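Local atomic coordinates of glutamate receptor IIB (Drosophila melanogaster, PDB entry 4WXJ), a protein that is a glutamate receptor subunit of Drosophila muscle, here its glutamate-binding domain with bound glutamate, and probably forms part of a glutamate-gated ion channel of the postsynaptic membrane. Residues I9-Y21 and I81-C95. Sequence-based numbering, arbitrary orientation.
Sequences IRYTVATRVGKPY and IIRQLIDNNAQIGIC
The Tyr11 ring meets Ile92 and Gln91 obliquely: Ile92 CD1 comes to 3.6 Å from Tyr11 CD2, and Gln91 CB packs against Tyr11 CD1, with the glutamine's amide plane turned 32° from the ring. Phe236 and Phe56 also meet this ring. The Gln91 chain leaves with CG beside its own N and then bends (chi2 70°), which brings OE1 back to the Thr12 N at 2.7 Å; the Thr12 N-H arrives nearly along the axis of the glutamine's side-chain C=O. Thr12 O in turn accepts two backbone bonds, from Gln91 N and Ile92 N, the first in the carbonyl plane and the second tilted from it. An alanine in place of Gln91 would probably leave Thr12 N without its mate and open a gap beside Tyr11. Further along, Ala14 N to Ile92 O (2.7 Å) and Ile94 N to Ala14 O (3.0 Å) set strand 10-15 parallel to 92-93. On one face Val13 CG1 touches Ile94 CG2 at 3.6 Å; on the other, Ala14 CB lies 3.6 Å from Ala90 CB and also against Ile81 CG2 of the helix. Thr15 OG1, swung opposite the backbone N (chi1 -177°), donates to Ile94 O at 2.9 Å. Polar bonds thus fix the register of 10-15, central strand of a three-stranded parallel sheet, apolar contacts seat helix 80-86 on its Ala14 face, and the pairing leads toward glutamate-binding Asp96.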
loop_
_atom_site.group_PDB
_atom_site.type_symbol
_atom_site.label_atom_id
_atom_site.label_comp_id
_atom_site.label_asym_id
_atom_site.label_seq_id
_atom_site.Cartn_x
_atom_site.Cartn_y
_atom_site.Cartn_z
ATOM N N ILE A 9 17.715 -22.751 2.750
ATOM C CA ILE A 9 16.632 -22.233 1.923
ATOM C C ILE A 9 16.723 -20.715 1.795
ATOM O O ILE A 9 16.775 -20.001 2.798
ATOM C CB ILE A 9 15.251 -22.618 2.498
ATOM C CG1 ILE A 9 15.084 -24.140 2.481
ATOM C CG2 ILE A 9 14.124 -21.952 1.698
ATOM C CD1 ILE A 9 13.855 -24.652 3.212
ATOM N N ARG A 10 16.736 -20.237 0.554
ATOM C CA ARG A 10 16.790 -18.807 0.268
ATOM C C ARG A 10 15.565 -18.378 -0.534
ATOM O O ARG A 10 15.166 -19.058 -1.479
ATOM C CB ARG A 10 18.068 -18.454 -0.494
ATOM C CG ARG A 10 18.259 -16.958 -0.717
ATOM C CD ARG A 10 19.567 -16.663 -1.430
ATOM N NE ARG A 10 19.619 -17.279 -2.753
ATOM C CZ ARG A 10 19.095 -16.748 -3.856
ATOM N NH1 ARG A 10 18.466 -15.580 -3.812
ATOM N NH2 ARG A 10 19.199 -17.391 -5.011
ATOM N N TYR A 11 14.977 -17.248 -0.146
ATOM C CA TYR A 11 13.807 -16.701 -0.829
ATOM C C TYR A 11 14.120 -15.361 -1.484
ATOM O O TYR A 11 14.645 -14.453 -0.844
ATOM C CB TYR A 11 12.645 -16.523 0.151
ATOM C CG TYR A 11 12.097 -17.811 0.720
ATOM C CD1 TYR A 11 11.849 -18.906 -0.095
ATOM C CD2 TYR A 11 11.826 -17.929 2.075
ATOM C CE1 TYR A 11 11.345 -20.084 0.425
ATOM C CE2 TYR A 11 11.323 -19.100 2.605
ATOM C CZ TYR A 11 11.085 -20.174 1.776
ATOM O OH TYR A 11 10.584 -21.344 2.301
ATOM N N THR A 12 13.793 -15.244 -2.766
ATOM C CA THR A 12 13.860 -13.957 -3.443
ATOM C C THR A 12 12.651 -13.127 -3.021
ATOM O O THR A 12 11.507 -13.525 -3.244
ATOM C CB THR A 12 13.894 -14.116 -4.973
ATOM O OG1 THR A 12 15.084 -14.817 -5.354
ATOM C CG2 THR A 12 13.875 -12.753 -5.662
ATOM N N VAL A 13 12.917 -11.981 -2.401
ATOM C CA VAL A 13 11.859 -11.118 -1.883
ATOM C C VAL A 13 11.595 -9.951 -2.827
ATOM O O VAL A 13 12.396 -9.021 -2.921
ATOM C CB VAL A 13 12.215 -10.566 -0.485
ATOM C CG1 VAL A 13 11.100 -9.660 0.038
ATOM C CG2 VAL A 13 12.471 -11.708 0.486
ATOM N N ALA A 14 10.463 -10.003 -3.519
ATOM C CA ALA A 14 10.059 -8.920 -4.403
ATOM C C ALA A 14 9.399 -7.809 -3.593
ATOM O O ALA A 14 8.539 -8.069 -2.754
ATOM C CB ALA A 14 9.115 -9.429 -5.480
ATOM N N THR A 15 9.810 -6.573 -3.845
ATOM C CA THR A 15 9.231 -5.425 -3.162
ATOM C C THR A 15 9.236 -4.218 -4.089
ATOM O O THR A 15 9.545 -4.337 -5.276
ATOM C CB THR A 15 9.996 -5.092 -1.863
ATOM O OG1 THR A 15 9.351 -4.007 -1.183
ATOM C CG2 THR A 15 11.442 -4.723 -2.159
ATOM N N ARG A 16 8.877 -3.061 -3.542
ATOM C CA ARG A 16 8.901 -1.813 -4.291
ATOM C C ARG A 16 9.415 -0.701 -3.393
ATOM O O ARG A 16 9.279 -0.767 -2.171
ATOM C CB ARG A 16 7.510 -1.468 -4.832
ATOM C CG ARG A 16 6.485 -1.138 -3.753
ATOM C CD ARG A 16 5.119 -0.831 -4.355
ATOM N NE ARG A 16 5.165 0.292 -5.291
ATOM C CZ ARG A 16 5.119 1.575 -4.937
ATOM N NH1 ARG A 16 5.030 1.921 -3.659
ATOM N NH2 ARG A 16 5.167 2.518 -5.868
ATOM N N VAL A 17 10.011 0.318 -3.999
ATOM C CA VAL A 17 10.549 1.442 -3.246
ATOM C C VAL A 17 9.430 2.387 -2.836
ATOM O O VAL A 17 8.720 2.934 -3.677
ATOM C CB VAL A 17 11.609 2.205 -4.060
ATOM C CG1 VAL A 17 12.080 3.447 -3.310
ATOM C CG2 VAL A 17 12.788 1.289 -4.370
ATOM N N GLY A 18 9.279 2.574 -1.530
ATOM C CA GLY A 18 8.246 3.438 -0.995
ATOM C C GLY A 18 8.289 3.439 0.516
ATOM O O GLY A 18 8.096 2.405 1.154
ATOM N N LYS A 19 8.554 4.605 1.091
ATOM C CA LYS A 19 8.682 4.730 2.534
ATOM C C LYS A 19 7.315 4.648 3.201
ATOM O O LYS A 19 6.309 5.003 2.588
ATOM C CB LYS A 19 9.367 6.045 2.895
ATOM C CG LYS A 19 10.811 6.132 2.433
ATOM C CD LYS A 19 11.386 7.514 2.685
ATOM C CE LYS A 19 12.862 7.574 2.329
ATOM N NZ LYS A 19 13.396 8.963 2.401
ATOM N N PRO A 20 7.271 4.192 4.463
ATOM C CA PRO A 20 8.391 3.740 5.298
ATOM C C PRO A 20 8.655 2.235 5.219
ATOM O O PRO A 20 9.335 1.687 6.085
ATOM C CB PRO A 20 7.938 4.131 6.703
ATOM C CG PRO A 20 6.459 3.962 6.658
ATOM C CD PRO A 20 6.027 4.299 5.247
ATOM N N TYR A 21 8.134 1.580 4.187
ATOM C CA TYR A 21 8.193 0.124 4.108
ATOM C C TYR A 21 9.522 -0.374 3.555
ATOM O O TYR A 21 10.105 -1.322 4.083
ATOM C CB TYR A 21 7.040 -0.398 3.248
ATOM C CG TYR A 21 5.694 0.113 3.703
ATOM C CD1 TYR A 21 5.013 -0.502 4.745
ATOM C CD2 TYR A 21 5.111 1.218 3.101
ATOM C CE1 TYR A 21 3.785 -0.034 5.171
ATOM C CE2 TYR A 21 3.885 1.694 3.520
ATOM C CZ TYR A 21 3.228 1.067 4.559
ATOM O OH TYR A 21 2.003 1.533 4.975
ATOM N N ILE A 81 4.830 -6.397 -8.188
ATOM C CA ILE A 81 5.202 -7.504 -7.317
ATOM C C ILE A 81 4.410 -8.764 -7.643
ATOM O O ILE A 81 4.955 -9.868 -7.620
ATOM C CB ILE A 81 4.985 -7.142 -5.831
ATOM C CG1 ILE A 81 5.847 -5.932 -5.453
ATOM C CG2 ILE A 81 5.313 -8.335 -4.934
ATOM C CD1 ILE A 81 5.578 -5.378 -4.068
ATOM N N ILE A 82 3.124 -8.596 -7.933
ATOM C CA ILE A 82 2.256 -9.728 -8.232
ATOM C C ILE A 82 2.767 -10.502 -9.449
ATOM O O ILE A 82 2.731 -11.732 -9.466
ATOM C CB ILE A 82 0.805 -9.271 -8.488
ATOM C CG1 ILE A 82 0.255 -8.512 -7.276
ATOM C CG2 ILE A 82 -0.089 -10.462 -8.813
ATOM C CD1 ILE A 82 0.184 -9.332 -5.996
ATOM N N ARG A 83 3.245 -9.781 -10.459
ATOM C CA ARG A 83 3.752 -10.416 -11.675
ATOM C C ARG A 83 4.967 -11.298 -11.386
ATOM O O ARG A 83 5.062 -12.415 -11.897
ATOM C CB ARG A 83 4.113 -9.359 -12.723
ATOM C CG ARG A 83 4.675 -9.925 -14.028
ATOM C CD ARG A 83 3.701 -10.886 -14.698
ATOM N NE ARG A 83 4.225 -11.423 -15.954
ATOM C CZ ARG A 83 4.154 -10.803 -17.130
ATOM N NH1 ARG A 83 3.585 -9.609 -17.232
ATOM N NH2 ARG A 83 4.661 -11.380 -18.210
ATOM N N GLN A 84 5.888 -10.798 -10.569
ATOM C CA GLN A 84 7.099 -11.543 -10.234
ATOM C C GLN A 84 6.779 -12.849 -9.511
ATOM O O GLN A 84 7.513 -13.830 -9.634
ATOM C CB GLN A 84 8.029 -10.691 -9.371
ATOM C CG GLN A 84 8.514 -9.428 -10.047
ATOM C CD GLN A 84 9.224 -9.708 -11.355
ATOM O OE1 GLN A 84 10.169 -10.495 -11.403
ATOM N NE2 GLN A 84 8.764 -9.075 -12.428
ATOM N N LEU A 85 5.684 -12.855 -8.760
ATOM C CA LEU A 85 5.260 -14.051 -8.042
ATOM C C LEU A 85 4.603 -15.053 -8.988
ATOM O O LEU A 85 4.827 -16.258 -8.880
ATOM C CB LEU A 85 4.301 -13.676 -6.910
ATOM C CG LEU A 85 4.973 -13.048 -5.688
ATOM C CD1 LEU A 85 3.977 -12.248 -4.878
ATOM C CD2 LEU A 85 5.609 -14.125 -4.827
ATOM N N ILE A 86 3.795 -14.547 -9.916
ATOM C CA ILE A 86 3.136 -15.396 -10.904
ATOM C C ILE A 86 4.171 -16.103 -11.777
ATOM O O ILE A 86 4.030 -17.286 -12.086
ATOM C CB ILE A 86 2.174 -14.580 -11.795
ATOM C CG1 ILE A 86 1.002 -14.056 -10.962
ATOM C CG2 ILE A 86 1.638 -15.434 -12.948
ATOM C CD1 ILE A 86 0.165 -13.003 -11.662
ATOM N N ASP A 87 5.211 -15.371 -12.165
ATOM C CA ASP A 87 6.281 -15.926 -12.990
ATOM C C ASP A 87 7.342 -16.641 -12.149
ATOM O O ASP A 87 8.377 -17.058 -12.670
ATOM C CB ASP A 87 6.936 -14.818 -13.820
ATOM C CG ASP A 87 5.957 -14.136 -14.760
ATOM O OD1 ASP A 87 4.864 -14.695 -14.994
ATOM O OD2 ASP A 87 6.286 -13.044 -15.274
ATOM N N ASN A 88 7.080 -16.772 -10.852
ATOM C CA ASN A 88 7.978 -17.472 -9.932
ATOM C C ASN A 88 9.407 -16.920 -9.920
ATOM O O ASN A 88 10.341 -17.613 -9.515
ATOM C CB ASN A 88 8.007 -18.969 -10.264
ATOM C CG ASN A 88 6.686 -19.653 -9.974
ATOM O OD1 ASN A 88 5.843 -19.809 -10.858
ATOM N ND2 ASN A 88 6.498 -20.064 -8.724
ATOM N N ASN A 89 9.576 -15.676 -10.358
ATOM C CA ASN A 89 10.865 -15.002 -10.246
ATOM C C ASN A 89 11.148 -14.601 -8.801
ATOM O O ASN A 89 12.280 -14.270 -8.444
ATOM C CB ASN A 89 10.912 -13.767 -11.146
ATOM C CG ASN A 89 10.927 -14.119 -12.621
ATOM O OD1 ASN A 89 11.199 -15.259 -12.996
ATOM N ND2 ASN A 89 10.643 -13.135 -13.466
ATOM N N ALA A 90 10.103 -14.627 -7.979
ATOM C CA ALA A 90 10.225 -14.352 -6.555
ATOM C C ALA A 90 9.326 -15.303 -5.779
ATOM O O ALA A 90 8.297 -15.748 -6.287
ATOM C CB ALA A 90 9.867 -12.908 -6.254
ATOM N N GLN A 91 9.726 -15.615 -4.550
ATOM C CA GLN A 91 8.982 -16.539 -3.702
ATOM C C GLN A 91 8.158 -15.784 -2.660
ATOM O O GLN A 91 7.195 -16.318 -2.109
ATOM C CB GLN A 91 9.939 -17.514 -3.010
ATOM C CG GLN A 91 10.663 -18.463 -3.958
ATOM C CD GLN A 91 11.701 -17.765 -4.819
ATOM O OE1 GLN A 91 12.537 -17.012 -4.317
ATOM N NE2 GLN A 91 11.648 -18.006 -6.125
ATOM N N ILE A 92 8.548 -14.539 -2.400
ATOM C CA ILE A 92 7.888 -13.708 -1.401
ATOM C C ILE A 92 7.732 -12.281 -1.924
ATOM O O ILE A 92 8.677 -11.703 -2.458
ATOM C CB ILE A 92 8.680 -13.703 -0.070
ATOM C CG1 ILE A 92 8.601 -15.084 0.590
ATOM C CG2 ILE A 92 8.143 -12.634 0.878
ATOM C CD1 ILE A 92 9.483 -15.249 1.813
ATOM N N GLY A 93 6.529 -11.731 -1.773
ATOM C CA GLY A 93 6.241 -10.359 -2.158
ATOM C C GLY A 93 5.722 -9.574 -0.968
ATOM O O GLY A 93 4.804 -10.025 -0.283
ATOM N N ILE A 94 6.307 -8.407 -0.710
ATOM C CA ILE A 94 5.945 -7.634 0.476
ATOM C C ILE A 94 6.129 -6.124 0.319
ATOM O O ILE A 94 7.063 -5.655 -0.333
ATOM C CB ILE A 94 6.763 -8.095 1.705
ATOM C CG1 ILE A 94 6.313 -7.338 2.963
ATOM C CG2 ILE A 94 8.260 -7.908 1.456
ATOM C CD1 ILE A 94 6.885 -7.886 4.256
ATOM N N CYS A 95 5.201 -5.397 0.937
ATOM C CA CYS A 95 5.231 -3.944 1.112
ATOM C C CYS A 95 3.886 -3.606 1.742
ATOM O O CYS A 95 3.299 -4.451 2.418
ATOM C CB CYS A 95 5.432 -3.188 -0.204
ATOM S SG CYS A 95 4.136 -3.460 -1.431
#